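Local coordinates for branched-chain alpha-ketoacid decarboxylase (Lactococcus lactis, PDB 2VBF), which probably decarboxylates branched-chain and aromatic alpha-keto acids to aldehydes, using thiamine diphosphate held through a magnesium ion, at residues Gly68-Leu73 with Val459-Leu464; Gly428-Ala433 with Leu448-Gly453; Ser454-Val459 with Asp497-Asn502. One frame throughout, in Å; residues are numbered along the deposited sequence.

Interaction 1 (Gly68-Leu73 with Val459-Leu464). With TPP (thiamine diphosphate), chain D.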
loop_
_atom_site.group_PDB
_atom_site.type_symbol
_atom_site.label_atom_id
_atom_site.label_comp_id
_atom_site.label_asym_id
_atom_site.label_seq_id
_atom_site.Cartn_x
_atom_site.Cartn_y
_atom_site.Cartn_z
ATOM N N GLY A 68 -14.638 0.880 8.938
ATOM C CA GLY A 68 -13.235 0.468 9.036
ATOM C C GLY A 68 -12.896 -0.446 7.890
ATOM O O GLY A 68 -13.696 -1.312 7.539
ATOM N N ASN A 69 -11.716 -0.239 7.300
ATOM C CA ASN A 69 -11.198 -1.072 6.208
ATOM C C ASN A 69 -10.216 -2.135 6.722
ATOM O O ASN A 69 -9.717 -2.031 7.841
ATOM C CB ASN A 69 -10.473 -0.169 5.213
ATOM C CG ASN A 69 -11.410 0.797 4.541
ATOM O OD1 ASN A 69 -11.549 1.935 4.962
ATOM N ND2 ASN A 69 -12.108 0.327 3.513
ATOM N N ALA A 70 -9.927 -3.138 5.882
ATOM C CA ALA A 70 -8.915 -4.142 6.210
ATOM C C ALA A 70 -7.512 -3.510 6.185
ATOM O O ALA A 70 -6.713 -3.744 7.103
ATOM C CB ALA A 70 -9.009 -5.326 5.247
ATOM N N ASN A 71 -7.212 -2.716 5.150
ATOM C CA ASN A 71 -5.951 -1.982 5.082
ATOM C C ASN A 71 -6.101 -0.532 4.610
ATOM O O ASN A 71 -7.150 -0.123 4.083
ATOM C CB ASN A 71 -4.855 -2.739 4.300
ATOM C CG ASN A 71 -5.112 -2.852 2.808
ATOM O OD1 ASN A 71 -5.615 -1.938 2.151
ATOM N ND2 ASN A 71 -4.689 -3.983 2.241
ATOM N N GLU A 72 -5.032 0.232 4.798
ATOM C CA GLU A 72 -5.047 1.671 4.499
ATOM C C GLU A 72 -5.037 2.024 3.016
ATOM O O GLU A 72 -5.643 3.027 2.606
ATOM C CB GLU A 72 -3.902 2.391 5.207
ATOM C CG GLU A 72 -4.059 2.409 6.711
ATOM C CD GLU A 72 -3.469 1.185 7.414
ATOM O OE1 GLU A 72 -3.112 0.172 6.756
ATOM O OE2 GLU A 72 -3.361 1.244 8.657
ATOM N N LEU A 73 -4.315 1.257 2.201
ATOM C CA LEU A 73 -4.353 1.511 0.776
ATOM C C LEU A 73 -5.796 1.406 0.288
ATOM O O LEU A 73 -6.287 2.267 -0.443
ATOM C CB LEU A 73 -3.446 0.550 -0.008
ATOM C CG LEU A 73 -3.405 0.820 -1.515
ATOM C CD1 LEU A 73 -2.919 2.233 -1.867
ATOM C CD2 LEU A 73 -2.581 -0.225 -2.262
ATOM N N VAL A 459 -8.513 -7.522 -2.585
ATOM C CA VAL A 459 -9.575 -8.471 -2.254
ATOM C C VAL A 459 -10.107 -8.388 -0.817
ATOM O O VAL A 459 -11.276 -8.682 -0.579
ATOM C CB VAL A 459 -9.102 -9.934 -2.544
ATOM C CG1 VAL A 459 -8.041 -10.347 -1.544
ATOM C CG2 VAL A 459 -10.291 -10.905 -2.517
ATOM N N GLN A 460 -9.279 -7.960 0.139
ATOM C CA GLN A 460 -9.665 -8.030 1.555
ATOM C C GLN A 460 -10.839 -7.135 1.935
ATOM O O GLN A 460 -11.440 -7.349 3.004
ATOM C CB GLN A 460 -8.483 -7.820 2.510
ATOM C CG GLN A 460 -7.633 -6.591 2.240
ATOM C CD GLN A 460 -6.492 -6.897 1.298
ATOM O OE1 GLN A 460 -6.584 -6.675 0.083
ATOM N NE2 GLN A 460 -5.432 -7.461 1.841
ATOM N N GLU A 461 -11.215 -6.167 1.089
ATOM C CA GLU A 461 -12.405 -5.343 1.402
ATOM C C GLU A 461 -13.731 -6.084 1.160
ATOM O O GLU A 461 -14.810 -5.546 1.414
ATOM C CB GLU A 461 -12.401 -4.007 0.667
ATOM C CG GLU A 461 -11.192 -3.102 0.987
ATOM C CD GLU A 461 -10.808 -3.053 2.451
ATOM O OE1 GLU A 461 -11.691 -2.765 3.283
ATOM O OE2 GLU A 461 -9.617 -3.299 2.781
ATOM N N LEU A 462 -13.654 -7.317 0.666
ATOM C CA LEU A 462 -14.813 -8.209 0.662
ATOM C C LEU A 462 -15.449 -8.275 2.069
ATOM O O LEU A 462 -16.669 -8.256 2.192
ATOM C CB LEU A 462 -14.384 -9.598 0.168
ATOM C CG LEU A 462 -15.366 -10.624 -0.381
ATOM C CD1 LEU A 462 -16.513 -10.015 -1.150
ATOM C CD2 LEU A 462 -14.588 -11.611 -1.259
ATOM N N GLY A 463 -14.640 -8.317 3.130
ATOM C CA GLY A 463 -15.167 -8.332 4.496
ATOM C C GLY A 463 -16.071 -7.146 4.798
ATOM O O GLY A 463 -17.183 -7.303 5.305
ATOM N N LEU A 464 -15.582 -5.950 4.484
ATOM C CA LEU A 464 -16.358 -4.729 4.624
ATOM C C LEU A 464 -17.679 -4.789 3.861
ATOM O O LEU A 464 -18.717 -4.391 4.381
ATOM C CB LEU A 464 -15.511 -3.543 4.142
ATOM C CG LEU A 464 -16.140 -2.146 4.137
ATOM C CD1 LEU A 464 -15.039 -1.070 4.151
ATOM C CD2 LEU A 464 -17.077 -1.937 2.953
HETATM N "N1'" TPP D . -2.090 -0.072 10.594
HETATM C "C2'" TPP D . -0.810 -0.497 10.311
HETATM C CM2 TPP D . -0.368 -0.614 8.887
HETATM N "N3'" TPP D . 0.032 -0.793 11.343
HETATM C "C4'" TPP D . -0.383 -0.686 12.658
HETATM N "N4'" TPP D . 0.512 -0.958 13.601
HETATM C "C5'" TPP D . -1.690 -0.277 12.958
HETATM C "C6'" TPP D . -2.541 0.024 11.899
HETATM C "C7'" TPP D . -2.174 -0.179 14.408
HETATM N N3 TPP D . -2.285 -1.487 15.064
HETATM C C2 TPP D . -1.324 -2.081 15.876
HETATM S S1 TPP D . -1.695 -3.538 16.480
HETATM C C5 TPP D . -3.124 -3.466 15.732
HETATM C C4 TPP D . -3.364 -2.305 14.991
HETATM C CM4 TPP D . -4.618 -1.998 14.212
HETATM C C6 TPP D . -4.048 -4.635 15.937
HETATM C C7 TPP D . -3.522 -5.958 15.388
HETATM O O7 TPP D . -4.577 -6.882 15.598
HETATM P PA TPP D . -4.362 -8.477 15.510
HETATM O O1A TPP D . -3.493 -8.726 14.287
HETATM O O2A TPP D . -5.732 -9.102 15.394
HETATM O O3A TPP D . -3.527 -8.853 16.819
HETATM P PB TPP D . -4.089 -9.340 18.264
HETATM O O1B TPP D . -3.577 -8.333 19.248
HETATM O O2B TPP D . -3.521 -10.705 18.503
HETATM O O3B TPP D . -5.590 -9.400 18.183
#

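Interaction 2 (Gly428-Ala433 with Leu448-Gly453). With MG (magnesium ion), chain E; TPP (thiamine diphosphate), chain F.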
loop_
_atom_site.group_PDB
_atom_site.type_symbol
_atom_site.label_atom_id
_atom_site.label_comp_id
_atom_site.label_asym_id
_atom_site.label_seq_id
_atom_site.Cartn_x
_atom_site.Cartn_y
_atom_site.Cartn_z
ATOM N N GLY A 428 -6.425 -2.532 -8.925
ATOM C CA GLY A 428 -6.958 -2.853 -7.615
ATOM C C GLY A 428 -7.838 -1.748 -7.068
ATOM O O GLY A 428 -8.713 -2.010 -6.261
ATOM N N TYR A 429 -7.568 -0.509 -7.492
ATOM C CA TYR A 429 -8.341 0.663 -7.103
ATOM C C TYR A 429 -9.852 0.420 -7.124
ATOM O O TYR A 429 -10.561 0.802 -6.189
ATOM C CB TYR A 429 -7.996 1.859 -8.025
ATOM C CG TYR A 429 -9.020 2.973 -7.978
ATOM C CD1 TYR A 429 -9.040 3.875 -6.934
ATOM C CD2 TYR A 429 -9.975 3.105 -8.983
ATOM C CE1 TYR A 429 -9.992 4.896 -6.894
ATOM C CE2 TYR A 429 -10.934 4.115 -8.949
ATOM C CZ TYR A 429 -10.936 5.000 -7.886
ATOM O OH TYR A 429 -11.891 6.001 -7.835
ATOM N N THR A 430 -10.339 -0.185 -8.207
ATOM C CA THR A 430 -11.779 -0.199 -8.472
ATOM C C THR A 430 -12.638 -0.958 -7.457
ATOM O O THR A 430 -13.820 -0.635 -7.294
ATOM C CB THR A 430 -12.122 -0.714 -9.888
ATOM O OG1 THR A 430 -11.539 -2.004 -10.083
ATOM C CG2 THR A 430 -11.634 0.292 -10.950
ATOM N N PHE A 431 -12.074 -1.962 -6.800
ATOM C CA PHE A 431 -12.864 -2.761 -5.876
ATOM C C PHE A 431 -13.239 -1.945 -4.629
ATOM O O PHE A 431 -14.419 -1.683 -4.405
ATOM C CB PHE A 431 -12.247 -4.149 -5.603
ATOM C CG PHE A 431 -13.028 -4.975 -4.600
ATOM C CD1 PHE A 431 -14.416 -5.141 -4.730
ATOM C CD2 PHE A 431 -12.386 -5.593 -3.548
ATOM C CE1 PHE A 431 -15.133 -5.899 -3.784
ATOM C CE2 PHE A 431 -13.102 -6.336 -2.595
ATOM C CZ PHE A 431 -14.476 -6.500 -2.736
ATOM N N PRO A 432 -12.254 -1.464 -3.840
ATOM C CA PRO A 432 -12.682 -0.575 -2.752
ATOM C C PRO A 432 -13.401 0.693 -3.247
ATOM O O PRO A 432 -14.343 1.179 -2.604
ATOM C CB PRO A 432 -11.364 -0.229 -2.035
ATOM C CG PRO A 432 -10.382 -1.288 -2.460
ATOM C CD PRO A 432 -10.797 -1.689 -3.843
ATOM N N ALA A 433 -12.951 1.251 -4.363
ATOM C CA ALA A 433 -13.571 2.473 -4.898
ATOM C C ALA A 433 -15.059 2.262 -5.229
ATOM O O ALA A 433 -15.903 3.109 -4.913
ATOM C CB ALA A 433 -12.805 2.968 -6.128
ATOM N N LEU A 448 -19.523 -3.518 -10.938
ATOM C CA LEU A 448 -18.055 -3.544 -11.004
ATOM C C LEU A 448 -17.546 -4.589 -11.981
ATOM O O LEU A 448 -17.946 -5.744 -11.914
ATOM C CB LEU A 448 -17.469 -3.858 -9.627
ATOM C CG LEU A 448 -15.952 -4.057 -9.535
ATOM C CD1 LEU A 448 -15.218 -2.760 -9.919
ATOM C CD2 LEU A 448 -15.549 -4.533 -8.158
ATOM N N PHE A 449 -16.632 -4.165 -12.847
ATOM C CA PHE A 449 -15.896 -5.054 -13.713
ATOM C C PHE A 449 -14.424 -4.922 -13.364
ATOM O O PHE A 449 -13.811 -3.874 -13.603
ATOM C CB PHE A 449 -16.147 -4.700 -15.171
ATOM C CG PHE A 449 -17.602 -4.824 -15.562
ATOM C CD1 PHE A 449 -18.111 -6.038 -15.997
ATOM C CD2 PHE A 449 -18.459 -3.750 -15.431
ATOM C CE1 PHE A 449 -19.451 -6.167 -16.325
ATOM C CE2 PHE A 449 -19.801 -3.875 -15.762
ATOM C CZ PHE A 449 -20.293 -5.086 -16.207
ATOM N N ILE A 450 -13.883 -5.986 -12.781
ATOM C CA ILE A 450 -12.496 -6.026 -12.332
ATOM C C ILE A 450 -11.833 -7.332 -12.782
ATOM O O ILE A 450 -12.457 -8.395 -12.763
ATOM C CB ILE A 450 -12.400 -5.825 -10.798
ATOM C CG1 ILE A 450 -10.934 -5.700 -10.360
ATOM C CG2 ILE A 450 -13.110 -6.952 -10.021
ATOM C CD1 ILE A 450 -10.780 -5.200 -8.919
ATOM N N GLY A 451 -10.577 -7.244 -13.212
ATOM C CA GLY A 451 -9.833 -8.405 -13.637
ATOM C C GLY A 451 -9.375 -9.254 -12.457
ATOM O O GLY A 451 -9.261 -8.777 -11.325
ATOM N N ASP A 452 -9.118 -10.529 -12.727
ATOM C CA ASP A 452 -8.518 -11.413 -11.746
ATOM C C ASP A 452 -7.219 -10.866 -11.136
ATOM O O ASP A 452 -7.057 -10.863 -9.916
ATOM C CB ASP A 452 -8.298 -12.828 -12.327
ATOM C CG ASP A 452 -7.566 -12.857 -13.683
ATOM O OD1 ASP A 452 -7.373 -11.836 -14.386
ATOM O OD2 ASP A 452 -7.188 -13.976 -14.073
ATOM N N GLY A 453 -6.333 -10.359 -11.975
ATOM C CA GLY A 453 -5.039 -9.875 -11.517
ATOM C C GLY A 453 -5.173 -8.667 -10.619
ATOM O O GLY A 453 -4.425 -8.531 -9.656
HETATM MG MG MG E . -6.868 -10.905 -16.050
HETATM N "N1'" TPP F . 0.615 -2.201 -10.370
HETATM C "C2'" TPP F . -0.296 -1.213 -10.096
HETATM C CM2 TPP F . -0.539 -0.823 -8.666
HETATM N "N3'" TPP F . -0.951 -0.597 -11.133
HETATM C "C4'" TPP F . -0.704 -0.954 -12.442
HETATM N "N4'" TPP F . -1.343 -0.323 -13.399
HETATM C "C5'" TPP F . 0.204 -1.978 -12.730
HETATM C "C6'" TPP F . 0.869 -2.601 -11.682
HETATM C "C7'" TPP F . 0.473 -2.420 -14.150
HETATM N N3 TPP F . -0.682 -3.074 -14.757
HETATM C C2 TPP F . -1.625 -2.485 -15.580
HETATM S S1 TPP F . -2.802 -3.453 -16.122
HETATM C C5 TPP F . -2.122 -4.706 -15.350
HETATM C C4 TPP F . -0.964 -4.398 -14.635
HETATM C CM4 TPP F . -0.146 -5.379 -13.842
HETATM C C6 TPP F . -2.780 -6.064 -15.493
HETATM C C7 TPP F . -4.216 -6.131 -14.994
HETATM O O7 TPP F . -4.632 -7.462 -15.185
HETATM P PA TPP F . -6.141 -7.916 -14.943
HETATM O O1A TPP F . -6.747 -7.203 -13.754
HETATM O O2A TPP F . -6.145 -9.424 -14.771
HETATM O O3A TPP F . -6.891 -7.369 -16.268
HETATM P PB TPP F . -7.088 -8.129 -17.689
HETATM O O1B TPP F . -6.423 -7.258 -18.717
HETATM O O2B TPP F . -8.573 -8.153 -17.921
HETATM O O3B TPP F . -6.513 -9.517 -17.635
HETATM O O HOH W 1 -8.838 -10.128 -16.022
#

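Interaction 3 (Ser454-Val459 with Asp497-Asn502). With TPP (thiamine diphosphate), chain F.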
loop_
_atom_site.group_PDB
_atom_site.type_symbol
_atom_site.label_atom_id
_atom_site.label_comp_id
_atom_site.label_asym_id
_atom_site.label_seq_id
_atom_site.Cartn_x
_atom_site.Cartn_y
_atom_site.Cartn_z
ATOM N N SER A 454 -6.132 -7.794 -10.947
ATOM C CA SER A 454 -6.376 -6.559 -10.189
ATOM C C SER A 454 -7.096 -6.824 -8.884
ATOM O O SER A 454 -6.776 -6.216 -7.854
ATOM C CB SER A 454 -7.182 -5.578 -11.037
ATOM O OG SER A 454 -6.443 -5.144 -12.168
ATOM N N LEU A 455 -8.074 -7.733 -8.901
ATOM C CA LEU A 455 -8.766 -8.123 -7.654
ATOM C C LEU A 455 -7.788 -8.603 -6.581
ATOM O O LEU A 455 -7.979 -8.333 -5.415
ATOM C CB LEU A 455 -9.815 -9.213 -7.909
ATOM C CG LEU A 455 -10.537 -9.713 -6.645
ATOM C CD1 LEU A 455 -11.430 -8.623 -6.018
ATOM C CD2 LEU A 455 -11.357 -10.976 -6.948
ATOM N N GLN A 456 -6.723 -9.290 -6.995
ATOM C CA GLN A 456 -5.778 -9.851 -6.051
ATOM C C GLN A 456 -5.061 -8.772 -5.206
ATOM O O GLN A 456 -4.597 -9.052 -4.106
ATOM C CB GLN A 456 -4.771 -10.737 -6.775
ATOM C CG GLN A 456 -5.397 -12.001 -7.389
ATOM C CD GLN A 456 -4.405 -13.127 -7.627
ATOM O OE1 GLN A 456 -3.268 -13.067 -7.178
ATOM N NE2 GLN A 456 -4.852 -14.184 -8.326
ATOM N N LEU A 457 -5.002 -7.539 -5.698
ATOM C CA LEU A 457 -4.355 -6.460 -4.936
ATOM C C LEU A 457 -5.185 -5.936 -3.759
ATOM O O LEU A 457 -4.622 -5.417 -2.787
ATOM C CB LEU A 457 -3.981 -5.265 -5.811
ATOM C CG LEU A 457 -2.812 -5.467 -6.785
ATOM C CD1 LEU A 457 -3.335 -5.976 -8.122
ATOM C CD2 LEU A 457 -1.983 -4.187 -6.977
ATOM N N THR A 458 -6.516 -6.046 -3.847
ATOM C CA THR A 458 -7.423 -5.350 -2.904
ATOM C C THR A 458 -8.607 -6.203 -2.397
ATOM O O THR A 458 -9.538 -5.675 -1.772
ATOM C CB THR A 458 -8.001 -4.047 -3.542
ATOM O OG1 THR A 458 -8.709 -4.376 -4.741
ATOM C CG2 THR A 458 -6.894 -3.011 -3.849
ATOM N N VAL A 459 -8.513 -7.522 -2.585
ATOM C CA VAL A 459 -9.575 -8.471 -2.254
ATOM C C VAL A 459 -10.107 -8.388 -0.817
ATOM O O VAL A 459 -11.276 -8.682 -0.579
ATOM C CB VAL A 459 -9.102 -9.934 -2.544
ATOM C CG1 VAL A 459 -8.041 -10.347 -1.544
ATOM C CG2 VAL A 459 -10.291 -10.905 -2.517
ATOM N N ASP A 497 1.499 -14.409 -15.795
ATOM C CA ASP A 497 0.707 -15.399 -15.078
ATOM C C ASP A 497 0.550 -15.006 -13.607
ATOM O O ASP A 497 1.464 -14.418 -13.013
ATOM C CB ASP A 497 1.367 -16.782 -15.153
ATOM C CG ASP A 497 1.365 -17.365 -16.546
ATOM O OD1 ASP A 497 0.315 -17.296 -17.225
ATOM O OD2 ASP A 497 2.402 -17.931 -16.943
ATOM N N ILE A 498 -0.593 -15.354 -13.025
ATOM C CA ILE A 498 -0.850 -15.203 -11.593
ATOM C C ILE A 498 -1.395 -16.506 -11.014
ATOM O O ILE A 498 -1.932 -17.342 -11.759
ATOM C CB ILE A 498 -1.863 -14.067 -11.310
ATOM C CG1 ILE A 498 -3.270 -14.435 -11.825
ATOM C CG2 ILE A 498 -1.360 -12.765 -11.931
ATOM C CD1 ILE A 498 -4.289 -13.284 -11.795
ATOM N N PRO A 499 -1.262 -16.700 -9.700
ATOM C CA PRO A 499 -1.883 -17.879 -9.082
ATOM C C PRO A 499 -3.407 -17.835 -9.259
ATOM O O PRO A 499 -4.013 -16.791 -9.013
ATOM C CB PRO A 499 -1.460 -17.765 -7.607
ATOM C CG PRO A 499 -0.295 -16.831 -7.603
ATOM C CD PRO A 499 -0.566 -15.875 -8.697
ATOM N N MET A 500 -4.034 -18.916 -9.733
ATOM C CA MET A 500 -5.484 -18.869 -9.924
ATOM C C MET A 500 -6.215 -19.218 -8.632
ATOM O O MET A 500 -6.129 -20.340 -8.111
ATOM C CB MET A 500 -5.992 -19.756 -11.081
ATOM C CG MET A 500 -7.485 -19.439 -11.463
ATOM S SD MET A 500 -8.101 -20.434 -12.826
ATOM C CE MET A 500 -7.188 -19.669 -14.162
ATOM N N TRP A 501 -6.943 -18.245 -8.120
ATOM C CA TRP A 501 -7.842 -18.470 -7.005
ATOM C C TRP A 501 -9.182 -19.011 -7.502
ATOM O O TRP A 501 -9.515 -18.891 -8.680
ATOM C CB TRP A 501 -8.099 -17.176 -6.246
ATOM C CG TRP A 501 -6.891 -16.461 -5.757
ATOM C CD1 TRP A 501 -5.605 -16.913 -5.739
ATOM C CD2 TRP A 501 -6.869 -15.154 -5.188
ATOM N NE1 TRP A 501 -4.775 -15.956 -5.195
ATOM C CE2 TRP A 501 -5.530 -14.865 -4.852
ATOM C CE3 TRP A 501 -7.855 -14.196 -4.940
ATOM C CZ2 TRP A 501 -5.149 -13.648 -4.269
ATOM C CZ3 TRP A 501 -7.475 -12.989 -4.359
ATOM C CH2 TRP A 501 -6.132 -12.731 -4.033
ATOM N N ASN A 502 -9.947 -19.582 -6.577
ATOM C CA ASN A 502 -11.348 -19.931 -6.818
ATOM C C ASN A 502 -12.213 -18.721 -6.505
ATOM O O ASN A 502 -12.798 -18.622 -5.428
ATOM C CB ASN A 502 -11.741 -21.151 -5.977
ATOM C CG ASN A 502 -10.911 -22.375 -6.319
ATOM O OD1 ASN A 502 -10.830 -22.772 -7.483
ATOM N ND2 ASN A 502 -10.272 -22.961 -5.321
HETATM N "N1'" TPP F . 0.615 -2.201 -10.370
HETATM C "C2'" TPP F . -0.296 -1.213 -10.096
HETATM C CM2 TPP F . -0.539 -0.823 -8.666
HETATM N "N3'" TPP F . -0.951 -0.597 -11.133
HETATM C "C4'" TPP F . -0.704 -0.954 -12.442
HETATM N "N4'" TPP F . -1.343 -0.323 -13.399
HETATM C "C5'" TPP F . 0.204 -1.978 -12.730
HETATM C "C6'" TPP F . 0.869 -2.601 -11.682
HETATM C "C7'" TPP F . 0.473 -2.420 -14.150
HETATM N N3 TPP F . -0.682 -3.074 -14.757
HETATM C C2 TPP F . -1.625 -2.485 -15.580
HETATM S S1 TPP F . -2.802 -3.453 -16.122
HETATM C C5 TPP F . -2.122 -4.706 -15.350
HETATM C C4 TPP F . -0.964 -4.398 -14.635
HETATM C CM4 TPP F . -0.146 -5.379 -13.842
HETATM C C6 TPP F . -2.780 -6.064 -15.493
HETATM C C7 TPP F . -4.216 -6.131 -14.994
HETATM O O7 TPP F . -4.632 -7.462 -15.185
HETATM P PA TPP F . -6.141 -7.916 -14.943
HETATM O O1A TPP F . -6.747 -7.203 -13.754
HETATM O O2A TPP F . -6.145 -9.424 -14.771
HETATM O O3A TPP F . -6.891 -7.369 -16.268
HETATM P PB TPP F . -7.088 -8.129 -17.689
HETATM O O1B TPP F . -6.423 -7.258 -18.717
HETATM O O2B TPP F . -8.573 -8.153 -17.921
HETATM O O3B TPP F . -6.513 -9.517 -17.635
HETATM O O HOH W 2 -2.042 -14.851 -5.392
#

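Interaction 1 (Gly68-Leu73 with Val459-Leu464)
Beside Glu72 of the thiamine diphosphate pocket, the turn Asn69-Ala70-Asn71 wraps its N-H groups round the carboxylate of Glu461. Ala70 N reaches OE1 of Glu461 at 3.2 Å along that oxygen's syn lone pair, with a weaker branch to OE2. Asn69 ND2 bonds to the same Glu461 OE1 at 3.1 Å but descends on it from above, 67° out of the carboxylate plane, so two donors grip one oxygen from different directions; Asn69 OD1 accepts from Gly45 N. Asn71 N adds a weak bond to OE2, which also accepts from Asn74. A bend at chi2 (-42°) turns the glutamate head toward the turn.

The turn joins strand 65-68 of the N-terminal TPP-binding domain to helix 72-86, with Asn71 as N-cap, its OD1 bonded to Asn74 N. Glu72 faces the other way, OE2 lying 2.7 Å from N1' of a thiamine diphosphate whose diphosphate is held by the second subunit; it is probably the glutamate that activates the cofactor, as in relatives.

Small Ala70 admits Gln460 closely, CB to CG 3.5 Å, while the Gln460 amide pairs with Gln460 of the second subunit. Leu464 CD1 lies alongside the Asn69 amide, 3.3 Å from ND2.

Interaction 2 (Gly428-Ala433 with Leu448-Gly453)
On one face of the parallel sheet in the C-terminal TPP-binding domain, Thr430 and Phe431 of helix 430-440 press against Leu448 and Ile450 of strand 445-451. The two strand residues point to the same face because they are two apart, and their branched side chains suit this buried, largely apolar interface. The arms of Leu448 part round the helix: CD1 lies 3.7 Å from Thr430 CB, whereas CD2 meets the Phe431 ring at its edge, near the ring plane, 3.7 Å from CD1 of that ring. The phenylalanine crosses the leucine at about a right angle; with CG anti to the backbone N (chi1 178°), its ring is carried out past Leu448 CD2 to Leu455 and Thr458 on helix 452-458.

Ile450 and Thr430 slide past each other in opposite directions, bringing Ile450 CD1 to 3.5 Å from Thr430 OG1. That hydroxyl is buried but satisfied by a hydrogen bond with Glu399, so threonine suits the place: CB packs on Leu448, while OG1 both touches Ile450 and bonds to Glu399.

The strand ends at Gly451, the N-cap of helix 452-458, which begins with Asp452 and Gly453. Gly451, having no side chain, lets O1A of thiamine diphosphate come within 3.3 Å of its CA. Asp452 OD1 binds magnesium at 2.0 Å, alongside two cofactor oxygens, a water, Asn479 and Gly481 O, and Gly453 N donates to the cofactor's O2A at 3.0 Å. Gly-Asp-Gly at a strand-to-helix junction, with an asparagine further on completing the metal site, is the diphosphate-binding motif of thiamine diphosphate enzymes.

Interaction 3 (Ser454-Val459 with Asp497-Asn502)
The amide of Gln456 lies almost flat on the indole of Trp501, the two planes only 10° apart. Gln456 CD rides over one face, 3.5 Å from Trp501 CE2 and displaced toward the rim, while CG sits above the six-membered ring at 3.6 Å from its centroid in a CH-pi contact. The side chain runs extended beyond CG (chi2 -158°), which carries the amide from the helix across the indole to Pro499, two residues before it in the same loop.

There Gln456 NE2 donates to Pro499 O at 2.8 Å; the nitrogen stands nearly on the line of the carbonyl bond, at a C=O...N angle of 168°, and the oxygen lies in the amide plane. NE2 also bonds with Tyr503 OH. At the other corner of the amide a water lies 2.8 Å from Gln456 OE1, probably donating to it, and the same water accepts from Trp501 NE1, which is 3.0 Å from the water oxygen. Together these partners should fix the rotation of the amide, which makes glutamine apt here: a flat amide that can stack by its face while its edge makes hydrogen bonds.

Smaller groups close in from the sides. Ile498 CD1 lies 3.6 Å from Gln456 NE2, and Val459 sets its CB at the indole edge, in the ring plane, with CG1 3.9 Å from Trp501 CZ3. Phe510 of the second subunit also meets the Trp501 ring, so the stack belongs to the dimer interface.

At the other end of the segment, Ser454 grips O1A of thiamine diphosphate twice, through N and through OG at 2.6 Å. This phosphate sits at the N-terminal end of helix 452-458, where the helix dipole probably helps to hold it: the strand-to-helix junction that binds the diphosphate in thiamine diphosphate enzymes.

Overall arrangement
From the N terminus, the chain leaves residues 68-73 in the N-terminal domain and traverses nearly 400 residues before 459-464 closes the large loop of interaction 1, joining the two cofactor-binding domains. Interaction 2 is nested inside that loop, a short closure within the C-terminal domain between helix 430-440 and strand 445-451. Interaction 3 opens after it, in series, on helix 452-458, and closes at 497-502; it crosses interaction 1, with which it shares Val459. Phe431 links interaction 2 to both of the others, packing on Glu461 and Thr458. Interactions 2 and 3 touch one cofactor and interaction 1 the other; interactions 1 and 3 also border the second subunit.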